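Local coordinates for glycosyltransferase-stabilizing protein Gtf2 (Streptococcus gordonii, PDB 5E9T) that forms with GtfA the complex that adds the first N-acetylglucosamine to the serine-rich adhesin GspB and is a substrate-binding part of the accessory SecA2/SecY2 system that exports it, at residues Phe278-Tyr283 with Glu350-Leu355; Leu272-Asp277 with Ser435-Thr440; Gln305-Leu310 with Leu408-Cys413; Asn374-Gly379 with Gln392-Asp397. All coordinates share one frame; numbering follows the deposited sequence.

Contact 1. Residues Phe278-Tyr283 with Glu350-Leu355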
# COMPACT_ATOMS: atom_id res chain seq x y z
N PHE B 278 4.31 18.97 -51.14
CA PHE B 278 3.60 17.74 -51.47
C PHE B 278 4.59 16.73 -52.03
O PHE B 278 5.60 17.09 -52.63
CB PHE B 278 2.47 18.00 -52.46
CG PHE B 278 1.40 18.92 -51.95
CD1 PHE B 278 1.52 20.29 -52.09
CD2 PHE B 278 0.26 18.41 -51.35
CE1 PHE B 278 0.53 21.14 -51.63
CE2 PHE B 278 -0.74 19.26 -50.89
CZ PHE B 278 -0.60 20.63 -51.03
N LYS B 279 4.31 15.45 -51.79
CA LYS B 279 5.27 14.41 -52.14
C LYS B 279 5.13 13.85 -53.55
O LYS B 279 6.11 13.30 -54.07
CB LYS B 279 5.17 13.26 -51.12
CG LYS B 279 5.47 13.72 -49.70
CD LYS B 279 6.83 14.38 -49.61
CE LYS B 279 7.21 14.72 -48.17
NZ LYS B 279 6.41 15.84 -47.60
N ARG B 280 3.98 14.01 -54.21
CA ARG B 280 3.77 13.49 -55.56
C ARG B 280 2.36 13.82 -56.01
O ARG B 280 1.47 14.10 -55.20
CB ARG B 280 4.01 11.96 -55.65
CG ARG B 280 3.34 11.10 -54.57
CD ARG B 280 1.93 10.67 -54.96
NE ARG B 280 1.56 9.38 -54.38
CZ ARG B 280 0.30 8.98 -54.22
NH1 ARG B 280 -0.71 9.76 -54.59
NH2 ARG B 280 0.05 7.79 -53.69
N ASP B 281 2.15 13.77 -57.33
CA ASP B 281 0.85 14.08 -57.90
C ASP B 281 -0.09 12.89 -57.75
O ASP B 281 0.29 11.82 -57.28
CB ASP B 281 1.00 14.49 -59.37
CG ASP B 281 1.66 15.84 -59.53
OD1 ASP B 281 1.71 16.60 -58.54
OD2 ASP B 281 2.12 16.14 -60.65
N ASN B 282 -1.33 13.07 -58.19
CA ASN B 282 -2.39 12.14 -57.80
C ASN B 282 -2.35 10.85 -58.62
O ASN B 282 -1.96 9.80 -58.10
CB ASN B 282 -3.75 12.84 -57.92
CG ASN B 282 -4.90 11.91 -57.64
OD1 ASN B 282 -5.13 10.95 -58.36
ND2 ASN B 282 -5.62 12.18 -56.55
N TYR B 283 -2.72 10.93 -59.90
CA TYR B 283 -2.82 9.84 -60.91
C TYR B 283 -4.18 9.14 -60.95
O TYR B 283 -4.36 8.24 -61.78
CB TYR B 283 -1.73 8.77 -60.75
CG TYR B 283 -0.34 9.36 -60.83
CD1 TYR B 283 -0.03 10.30 -61.79
CD2 TYR B 283 0.64 8.99 -59.94
CE1 TYR B 283 1.23 10.85 -61.87
CE2 TYR B 283 1.91 9.54 -60.01
CZ TYR B 283 2.20 10.47 -60.98
OH TYR B 283 3.45 11.03 -61.07
N GLU B 350 0.24 3.48 -53.44
CA GLU B 350 -0.65 2.75 -54.34
C GLU B 350 -2.11 3.14 -54.19
O GLU B 350 -2.96 2.54 -54.85
CB GLU B 350 -0.48 1.24 -54.13
CG GLU B 350 0.98 0.82 -53.98
CD GLU B 350 1.18 -0.68 -54.03
OE1 GLU B 350 0.58 -1.40 -53.21
OE2 GLU B 350 1.95 -1.15 -54.88
N SER B 351 -2.43 4.14 -53.37
CA SER B 351 -3.80 4.60 -53.20
C SER B 351 -3.85 6.10 -53.42
O SER B 351 -3.00 6.84 -52.90
CB SER B 351 -4.33 4.26 -51.80
OG SER B 351 -3.86 3.00 -51.37
N ASP B 352 -4.80 6.56 -54.23
CA ASP B 352 -5.00 7.98 -54.48
C ASP B 352 -6.19 8.59 -53.75
O ASP B 352 -6.47 9.77 -53.96
CB ASP B 352 -5.08 8.23 -55.98
CG ASP B 352 -3.73 8.15 -56.62
OD1 ASP B 352 -2.74 8.41 -55.91
OD2 ASP B 352 -3.64 7.83 -57.82
N ILE B 353 -6.91 7.83 -52.94
CA ILE B 353 -7.91 8.41 -52.06
C ILE B 353 -7.58 8.00 -50.64
O ILE B 353 -6.87 7.02 -50.39
CB ILE B 353 -9.35 7.98 -52.42
CG1 ILE B 353 -9.50 6.46 -52.33
CG2 ILE B 353 -9.75 8.49 -53.79
CD1 ILE B 353 -10.06 5.99 -51.01
N TYR B 354 -8.09 8.77 -49.68
CA TYR B 354 -8.19 8.32 -48.30
C TYR B 354 -9.59 8.65 -47.82
O TYR B 354 -9.92 9.82 -47.61
CB TYR B 354 -7.13 8.97 -47.41
CG TYR B 354 -7.13 8.41 -46.00
CD1 TYR B 354 -6.13 7.54 -45.58
CD2 TYR B 354 -8.12 8.73 -45.10
CE1 TYR B 354 -6.14 7.01 -44.29
CE2 TYR B 354 -8.14 8.21 -43.82
CZ TYR B 354 -7.15 7.36 -43.42
OH TYR B 354 -7.18 6.85 -42.14
N LEU B 355 -10.40 7.62 -47.58
CA LEU B 355 -11.71 7.82 -46.99
C LEU B 355 -11.53 7.86 -45.48
O LEU B 355 -11.00 6.91 -44.90
CB LEU B 355 -12.66 6.70 -47.39
CG LEU B 355 -12.92 6.48 -48.88
CD1 LEU B 355 -13.19 5.00 -49.19
CD2 LEU B 355 -14.08 7.36 -49.36
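Asp352 carries most of the contact between the linker 278-283 and the segment 350-355, and its side chain reaches the linker from CB outward. Asp352 CB lies beside the amide of Asn282, 3.6 Å from Asn282 OD1. Beyond it the two carboxylate oxygens part company. Asp352 OD1 faces Arg280 NH1, which stands 2.8 Å away in a salt bridge; the N-H is badly aimed, at an angle of 124°, so the hydrogen-bonded part of this pairing is weak. Asp352 OD2 turns toward the chain at Tyr283, lying 3.6 Å from Tyr283 CB, and it forms a second salt bridge with Arg285, so that two arginines share one buried carboxylate.

Asp352 stands where helix 341-350 hands over to strand 353-356, an alpha-to-beta junction in the C-terminal domain, which is consistent with the second Rossmann-like domain of a GT-B fold, and the linker is the part of the chain that enters that domain.

Arg280 reaches the junction from the middle of 278-283. Its chain turns at CG (chi2 89°), and the flat guanidinium is set almost perpendicular to the Asp352 carboxylate. The straighter bond is made by the other terminal nitrogen: Arg280 NH2 meets Ser351 O at 3.3 Å with an N-H...O angle of 170°. Ser351 O lies in the guanidinium plane, whereas the nitrogen sits well above the plane of that carbonyl. Asn282 ND2 makes a weak hydrogen bond to Asn374 O, in the turn between helix 366-372 and strand 376-379.

Contact 2. Residues Leu272-Asp277 with Ser435-Thr440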
# COMPACT_ATOMS: atom_id res chain seq x y z
N LEU B 272 -2.54 35.45 -45.33
CA LEU B 272 -1.59 34.53 -45.98
C LEU B 272 -2.06 33.08 -45.79
O LEU B 272 -3.23 32.82 -45.50
CB LEU B 272 -0.18 34.85 -45.44
CG LEU B 272 1.15 34.30 -45.94
CD1 LEU B 272 1.28 32.90 -45.74
CD2 LEU B 272 1.29 34.63 -47.42
N GLY B 273 -1.16 32.12 -45.99
CA GLY B 273 -1.48 30.71 -45.99
C GLY B 273 -0.21 29.96 -45.66
O GLY B 273 0.70 30.50 -45.05
N TYR B 274 -0.17 28.67 -45.98
CA TYR B 274 1.07 27.92 -45.85
C TYR B 274 1.47 27.29 -47.18
O TYR B 274 0.61 26.95 -48.00
CB TYR B 274 0.96 26.83 -44.77
CG TYR B 274 0.37 27.31 -43.46
CD1 TYR B 274 1.16 27.89 -42.48
CD2 TYR B 274 -0.99 27.19 -43.22
CE1 TYR B 274 0.61 28.33 -41.28
CE2 TYR B 274 -1.55 27.63 -42.03
CZ TYR B 274 -0.75 28.20 -41.07
OH TYR B 274 -1.30 28.64 -39.89
N HIS B 275 2.78 27.13 -47.39
CA HIS B 275 3.26 26.44 -48.59
C HIS B 275 3.61 25.03 -48.16
O HIS B 275 4.66 24.78 -47.57
CB HIS B 275 4.46 27.15 -49.21
CG HIS B 275 5.09 26.38 -50.34
ND1 HIS B 275 4.50 26.28 -51.59
CD2 HIS B 275 6.24 25.68 -50.41
CE1 HIS B 275 5.27 25.55 -52.38
NE2 HIS B 275 6.33 25.17 -51.69
N TYR B 276 2.74 24.09 -48.52
CA TYR B 276 3.00 22.69 -48.24
C TYR B 276 3.96 22.15 -49.28
O TYR B 276 3.97 22.57 -50.44
CB TYR B 276 1.70 21.88 -48.26
CG TYR B 276 0.65 22.35 -47.30
CD1 TYR B 276 -0.40 23.16 -47.72
CD2 TYR B 276 0.69 21.99 -45.96
CE1 TYR B 276 -1.37 23.59 -46.84
CE2 TYR B 276 -0.28 22.42 -45.07
CZ TYR B 276 -1.30 23.22 -45.52
OH TYR B 276 -2.27 23.65 -44.65
N ASP B 277 4.79 21.20 -48.85
CA ASP B 277 5.64 20.47 -49.78
C ASP B 277 4.96 19.13 -49.99
O ASP B 277 5.04 18.23 -49.14
CB ASP B 277 7.05 20.34 -49.21
CG ASP B 277 7.89 19.34 -49.96
OD1 ASP B 277 7.87 19.36 -51.21
OD2 ASP B 277 8.59 18.54 -49.30
N SER B 435 5.90 32.11 -53.50
CA SER B 435 5.94 33.51 -53.93
C SER B 435 5.03 34.37 -53.06
O SER B 435 5.40 35.50 -52.71
CB SER B 435 5.53 33.61 -55.40
OG SER B 435 4.31 32.93 -55.63
N LEU B 436 3.86 33.86 -52.69
CA LEU B 436 2.90 34.66 -51.94
C LEU B 436 3.47 35.12 -50.61
O LEU B 436 3.07 36.16 -50.10
CB LEU B 436 1.60 33.89 -51.73
CG LEU B 436 0.41 34.68 -51.17
CD1 LEU B 436 0.31 36.04 -51.84
CD2 LEU B 436 -0.89 33.91 -51.33
N TYR B 437 4.41 34.37 -50.04
CA TYR B 437 5.16 34.88 -48.90
C TYR B 437 6.04 36.06 -49.31
O TYR B 437 5.99 37.13 -48.70
CB TYR B 437 6.03 33.78 -48.28
CG TYR B 437 5.31 32.90 -47.29
CD1 TYR B 437 4.40 31.94 -47.71
CD2 TYR B 437 5.54 33.04 -45.92
CE1 TYR B 437 3.75 31.13 -46.81
CE2 TYR B 437 4.88 32.24 -45.01
CZ TYR B 437 3.99 31.29 -45.46
OH TYR B 437 3.32 30.49 -44.56
N GLN B 438 6.85 35.86 -50.35
CA GLN B 438 7.79 36.88 -50.80
C GLN B 438 7.09 38.22 -51.04
O GLN B 438 7.60 39.27 -50.64
CB GLN B 438 8.49 36.42 -52.08
CG GLN B 438 9.16 35.05 -51.97
CD GLN B 438 10.59 35.14 -51.45
OE1 GLN B 438 10.88 35.90 -50.53
NE2 GLN B 438 11.48 34.35 -52.05
N GLU B 439 5.93 38.19 -51.69
CA GLU B 439 5.18 39.42 -51.93
C GLU B 439 4.67 39.99 -50.62
O GLU B 439 4.91 41.16 -50.29
CB GLU B 439 4.01 39.16 -52.87
CG GLU B 439 4.33 38.19 -53.99
CD GLU B 439 3.30 38.26 -55.12
OE1 GLU B 439 2.18 38.74 -54.87
OE2 GLU B 439 3.62 37.84 -56.23
N THR B 440 4.01 39.15 -49.84
CA THR B 440 3.24 39.58 -48.69
C THR B 440 4.10 40.11 -47.55
O THR B 440 3.56 40.70 -46.62
CB THR B 440 2.41 38.41 -48.23
OG1 THR B 440 1.98 37.67 -49.39
CG2 THR B 440 1.25 38.90 -47.61
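Leu272 and Tyr437 make the tight half of this contact. The leucine stands across the tyrosine at about a right angle and lays CD1 over one face of the ring, toward its rim, with Leu272 CD1 about 3.5 Å from the centroid of the Tyr437 ring. The nearest carbon separations are modelled too short to be taken literally, so the CH-pi arrangement is only approximate. The other branch of the leucine, Leu272 CD2, dips toward the helix itself, 3.9 Å from Leu436 CG and 4.0 Å from Thr440 CB, so one side chain spans three helix residues. With its CG anti to the backbone N (chi1 -171°), Leu272 sends both methyls to the helix.

Leu272 lies just beyond strand 269-270, the edge strand of the seven-stranded parallel sheet of the N-terminal domain, while Tyr437 belongs to helix 434-442 near the C-terminus. The return of the C-terminal chain to the first domain is consistent with a GT-B fold, of which it is characteristic.

At its far end the tyrosine ring meets the linker backbone, where Tyr437 OH gives a weak hydrogen bond to Gly273 O at 2.7 Å. Ser18 and Leu19 of helix 10-21 also pack on this buried ring.

From here on the fit slackens. Tyr274 comes no closer than its CA, 3.7 Å from Tyr437 OH, its side chain reaching 4.0 Å at CD1, and its own hydroxyl bonds Gln221. His275, partly exposed, starts toward the helix, but its imidazole leads away and gives ND1 a weak bond to the Val432 carbonyl; His275 N passes 4.2 Å from Tyr437 CE1.

Contact 3. Residues Gln305-Leu310 with Leu408-Cys413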
# COMPACT_ATOMS: atom_id res chain seq x y z
N GLN B 305 -19.70 -2.60 -51.70
CA GLN B 305 -20.53 -3.29 -52.68
C GLN B 305 -21.00 -2.36 -53.78
O GLN B 305 -21.23 -2.80 -54.91
CB GLN B 305 -21.75 -3.93 -51.99
CG GLN B 305 -22.99 -3.04 -52.11
CD GLN B 305 -24.30 -3.73 -51.83
OE1 GLN B 305 -24.73 -3.83 -50.67
NE2 GLN B 305 -24.97 -4.17 -52.88
N SER B 306 -21.16 -1.07 -53.47
CA SER B 306 -21.78 -0.15 -54.42
C SER B 306 -20.79 0.31 -55.47
O SER B 306 -21.18 0.63 -56.60
CB SER B 306 -22.39 1.03 -53.68
OG SER B 306 -21.43 1.65 -52.85
N LEU B 307 -19.50 0.35 -55.12
CA LEU B 307 -18.42 0.61 -56.07
C LEU B 307 -17.44 -0.55 -56.04
O LEU B 307 -16.35 -0.44 -55.45
CB LEU B 307 -17.70 1.92 -55.77
CG LEU B 307 -18.56 3.12 -55.50
CD1 LEU B 307 -17.63 4.00 -54.73
CD2 LEU B 307 -19.03 3.75 -56.80
N PRO B 308 -17.77 -1.65 -56.71
CA PRO B 308 -16.85 -2.80 -56.78
C PRO B 308 -15.58 -2.56 -57.59
O PRO B 308 -14.65 -3.36 -57.47
CB PRO B 308 -17.72 -3.90 -57.42
CG PRO B 308 -18.81 -3.16 -58.14
CD PRO B 308 -19.07 -1.93 -57.34
N GLN B 309 -15.51 -1.51 -58.42
CA GLN B 309 -14.30 -1.26 -59.21
C GLN B 309 -13.14 -0.76 -58.37
O GLN B 309 -11.99 -0.86 -58.79
CB GLN B 309 -14.58 -0.24 -60.33
CG GLN B 309 -15.18 1.11 -59.88
CD GLN B 309 -16.63 1.01 -59.47
OE1 GLN B 309 -16.99 0.13 -58.70
NE2 GLN B 309 -17.46 1.91 -59.96
N LEU B 310 -13.42 -0.21 -57.19
CA LEU B 310 -12.42 0.45 -56.37
C LEU B 310 -11.78 -0.55 -55.41
O LEU B 310 -12.48 -1.26 -54.69
CB LEU B 310 -13.08 1.60 -55.60
CG LEU B 310 -12.29 2.86 -55.23
CD1 LEU B 310 -11.82 3.58 -56.48
CD2 LEU B 310 -13.15 3.77 -54.37
N LEU B 408 -20.12 10.95 -55.75
CA LEU B 408 -19.33 12.16 -55.61
C LEU B 408 -17.86 11.78 -55.56
O LEU B 408 -17.00 12.45 -56.16
CB LEU B 408 -19.74 12.94 -54.36
CG LEU B 408 -19.52 14.46 -54.31
CD1 LEU B 408 -20.27 15.07 -53.14
CD2 LEU B 408 -18.05 14.83 -54.25
N GLU B 409 -17.56 10.70 -54.85
CA GLU B 409 -16.28 10.01 -54.95
C GLU B 409 -15.95 9.62 -56.39
O GLU B 409 -14.81 9.77 -56.83
CB GLU B 409 -16.33 8.78 -54.04
CG GLU B 409 -15.26 7.75 -54.23
CD GLU B 409 -13.91 8.27 -53.81
OE1 GLU B 409 -13.73 9.49 -53.75
OE2 GLU B 409 -13.03 7.44 -53.55
N GLU B 410 -16.95 9.14 -57.14
CA GLU B 410 -16.75 8.63 -58.50
C GLU B 410 -16.44 9.73 -59.51
O GLU B 410 -16.20 9.43 -60.68
CB GLU B 410 -17.98 7.85 -58.96
CG GLU B 410 -17.71 6.75 -59.96
CD GLU B 410 -18.68 5.60 -59.79
OE1 GLU B 410 -19.70 5.79 -59.10
OE2 GLU B 410 -18.42 4.51 -60.34
N ALA B 411 -16.38 10.98 -59.05
CA ALA B 411 -16.02 12.15 -59.86
C ALA B 411 -14.51 12.13 -60.06
O ALA B 411 -13.88 13.15 -60.35
CB ALA B 411 -16.49 13.45 -59.20
N LEU B 412 -13.95 10.95 -59.79
CA LEU B 412 -12.60 10.52 -60.08
C LEU B 412 -12.47 9.99 -61.53
O LEU B 412 -11.45 9.38 -61.87
CB LEU B 412 -12.20 9.47 -59.03
CG LEU B 412 -11.15 8.36 -59.06
CD1 LEU B 412 -9.78 8.97 -59.05
CD2 LEU B 412 -11.35 7.48 -57.83
N CYS B 413 -13.49 10.18 -62.37
CA CYS B 413 -13.57 9.59 -63.71
C CYS B 413 -12.60 10.22 -64.73
O CYS B 413 -12.72 9.93 -65.93
CB CYS B 413 -15.04 9.58 -64.24
SG CYS B 413 -16.14 11.03 -64.29
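Leu307 and Glu410 run past each other in opposite directions, the leucine reaching out from one turn and the glutamate coming back from the other. Leu307 CD2 ends alongside the carboxylate, 3.5 Å from Glu410 CD, so an apolar methyl lies against the charged group of the partly exposed Glu410. Gln309 approaches the same carboxylate quite differently: it crosses Glu410 at about a right angle, with amide and carboxylate planes 57° apart as modelled, though the position of the amide is uncertain. Gln309 NE2 stands 2.8 Å from Glu410 OE2.

Residues Leu307 to Leu310 form a type I beta turn, which takes the chain from helix 300-306 to strand 311-315. It is a helix-to-strand connection of the C-terminal domain, met here by the end of the short helix 405-409 and the loop behind it.

On the more buried side, Leu310 splits its two methyls between two partners, crossing both at an oblique angle. Leu310 CD1 touches Leu412 CD2 at 4.2 Å, the one pairing of two apolar side chains across the contact, and Leu310 CD2 lies 3.8 Å from Glu409 OE2. The stem of that glutamate reaches Leu307 more distantly, Glu409 CG being 4.5 Å from Leu307 CD1. Leu412 also packs on Leu284, and the Leu310 carbonyl accepts a hydrogen bond from Asn332.

Contact 4. Residues Asn374-Gly379 with Gln392-Asp397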
# COMPACT_ATOMS: atom_id res chain seq x y z
N ASN B 374 -1.08 13.93 -51.64
CA ASN B 374 -2.07 14.36 -52.62
C ASN B 374 -3.17 13.33 -52.84
O ASN B 374 -3.81 13.30 -53.90
CB ASN B 374 -1.42 14.71 -53.97
CG ASN B 374 -1.28 16.21 -54.17
OD1 ASN B 374 -2.23 16.97 -53.96
ND2 ASN B 374 -0.09 16.64 -54.59
N LEU B 375 -3.41 12.47 -51.85
CA LEU B 375 -4.62 11.66 -51.85
C LEU B 375 -5.82 12.54 -51.54
O LEU B 375 -5.77 13.39 -50.64
CB LEU B 375 -4.52 10.54 -50.82
CG LEU B 375 -3.71 9.28 -51.12
CD1 LEU B 375 -2.23 9.58 -51.21
CD2 LEU B 375 -3.97 8.22 -50.07
N LEU B 376 -6.91 12.35 -52.29
CA LEU B 376 -8.13 13.09 -52.01
C LEU B 376 -8.85 12.45 -50.83
O LEU B 376 -9.23 11.28 -50.88
CB LEU B 376 -9.07 13.13 -53.21
CG LEU B 376 -10.40 13.69 -52.71
CD1 LEU B 376 -10.30 15.17 -52.32
CD2 LEU B 376 -11.52 13.48 -53.72
N ILE B 377 -9.07 13.25 -49.79
CA ILE B 377 -9.68 12.78 -48.56
C ILE B 377 -11.16 13.12 -48.54
O ILE B 377 -11.55 14.25 -48.87
CB ILE B 377 -8.96 13.41 -47.35
CG1 ILE B 377 -7.44 13.36 -47.55
CG2 ILE B 377 -9.39 12.71 -46.06
CD1 ILE B 377 -6.69 14.25 -46.61
N LEU B 378 -12.00 12.15 -48.14
CA LEU B 378 -13.41 12.37 -47.84
C LEU B 378 -13.79 11.55 -46.62
O LEU B 378 -13.20 10.51 -46.34
CB LEU B 378 -14.37 11.96 -48.97
CG LEU B 378 -13.96 12.14 -50.41
CD1 LEU B 378 -14.94 11.52 -51.41
CD2 LEU B 378 -13.88 13.55 -50.53
N GLY B 379 -14.85 11.98 -45.94
CA GLY B 379 -15.42 11.20 -44.85
C GLY B 379 -16.76 11.79 -44.45
O GLY B 379 -17.29 12.68 -45.12
N GLN B 392 -15.08 21.30 -47.11
CA GLN B 392 -16.49 21.21 -46.79
C GLN B 392 -17.25 20.40 -47.83
O GLN B 392 -18.14 19.61 -47.49
CB GLN B 392 -17.09 22.60 -46.69
CG GLN B 392 -18.49 22.65 -46.13
CD GLN B 392 -18.51 22.58 -44.63
OE1 GLN B 392 -18.37 21.52 -44.03
NE2 GLN B 392 -18.69 23.73 -44.00
N GLN B 393 -16.95 20.61 -49.12
CA GLN B 393 -17.72 19.95 -50.17
C GLN B 393 -17.57 18.44 -50.07
O GLN B 393 -18.48 17.68 -50.42
CB GLN B 393 -17.22 20.44 -51.53
CG GLN B 393 -17.04 21.95 -51.57
CD GLN B 393 -15.59 22.36 -51.51
OE1 GLN B 393 -14.73 21.69 -52.06
NE2 GLN B 393 -15.30 23.47 -50.85
N HIS B 394 -16.41 18.01 -49.59
CA HIS B 394 -16.02 16.62 -49.49
C HIS B 394 -16.57 15.92 -48.25
O HIS B 394 -16.82 14.71 -48.29
CB HIS B 394 -14.49 16.58 -49.58
CG HIS B 394 -13.98 16.94 -50.95
ND1 HIS B 394 -14.20 18.17 -51.53
CD2 HIS B 394 -13.32 16.20 -51.87
CE1 HIS B 394 -13.66 18.18 -52.74
NE2 HIS B 394 -13.12 16.99 -52.97
N ILE B 395 -16.80 16.66 -47.16
CA ILE B 395 -17.27 16.05 -45.92
C ILE B 395 -18.73 15.66 -46.05
O ILE B 395 -19.50 16.25 -46.82
CB ILE B 395 -17.06 17.00 -44.72
CG1 ILE B 395 -17.31 16.26 -43.40
CG2 ILE B 395 -18.00 18.19 -44.80
CD1 ILE B 395 -16.48 16.76 -42.25
N PHE B 396 -19.14 14.66 -45.26
CA PHE B 396 -20.50 14.15 -45.29
C PHE B 396 -21.07 14.16 -43.88
O PHE B 396 -20.35 14.34 -42.90
CB PHE B 396 -20.54 12.73 -45.84
CG PHE B 396 -19.96 12.61 -47.18
CD1 PHE B 396 -20.24 13.55 -48.15
CD2 PHE B 396 -19.06 11.61 -47.45
CE1 PHE B 396 -19.67 13.45 -49.40
CE2 PHE B 396 -18.47 11.52 -48.67
CZ PHE B 396 -18.78 12.44 -49.66
N ASP B 397 -22.38 13.97 -43.80
CA ASP B 397 -23.00 13.73 -42.51
C ASP B 397 -22.69 12.31 -42.04
O ASP B 397 -22.13 11.50 -42.77
CB ASP B 397 -24.51 13.92 -42.60
CG ASP B 397 -24.90 15.35 -42.73
OD1 ASP B 397 -24.05 16.23 -42.52
OD2 ASP B 397 -26.08 15.58 -43.04
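Two torsions bring Leu376 and His394 together: the leucine carries CG opposite its backbone nitrogen (chi1 169°), and the imidazole hangs with CG opposite the carbonyl carbon (chi1 -69°). The side chains then cross at about a right angle. Leu376 CD2 lies in the plane of the imidazole at its edge, 3.7 Å from His394 CD2, while CD1 comes in obliquely near NE2. Leu378 presses a methyl against the same ring edge, closer in the model than carbons can really be.

Further along, backbone takes over. Gly379 O receives a weak, bent hydrogen bond from Phe396 N at 2.7 Å and a CA-H...O contact from Ile395 CA at 3.5 Å. The Phe396 ring folds back beside this carbonyl, bringing its CE2 within 4.1 Å of Leu378 CB, and His394 O, two residues back, lies over one face of the ring, toward its rim.

The returning loop 392-397 meets strand 376-379 most closely at Leu378 and Gly379, while strand 353-356 runs parallel to that strand; backbone hydrogen bonds join Leu376 to Asp352 and Tyr354, and Leu378 to Tyr354 and Asp356. Gln425 of helix 415-428 binds the backbone at Leu375 and Ile377, and Ala424 of that helix packs on His394. Ile377 faces helix 366-372, and Phe396 is covered by Ala405 and Leu408 of helix 405-409.

How the contacts relate
Contacts 1, 3 and 4 cluster in the C-terminal domain, whereas contact 2 lies where the linker leaves the N-terminal one. Contacts 1 and 4, with centres about 13 Å apart, share the paired strands 353-356 and 376-379; Tyr354 N lies 3.0 Å from Leu376 O, and Asn374 ND2 lies at the same distance from Arg280 O, both probable hydrogen bonds. Glu409 ties contact 3 to both, touching Ile353 of contact 1 and Leu378 of contact 4. Contact 2 is about 35 Å from contact 3, centre to centre, yet its segment 272-277 runs straight into 278-283 of contact 1. None of the segments touches another chain of the assembly.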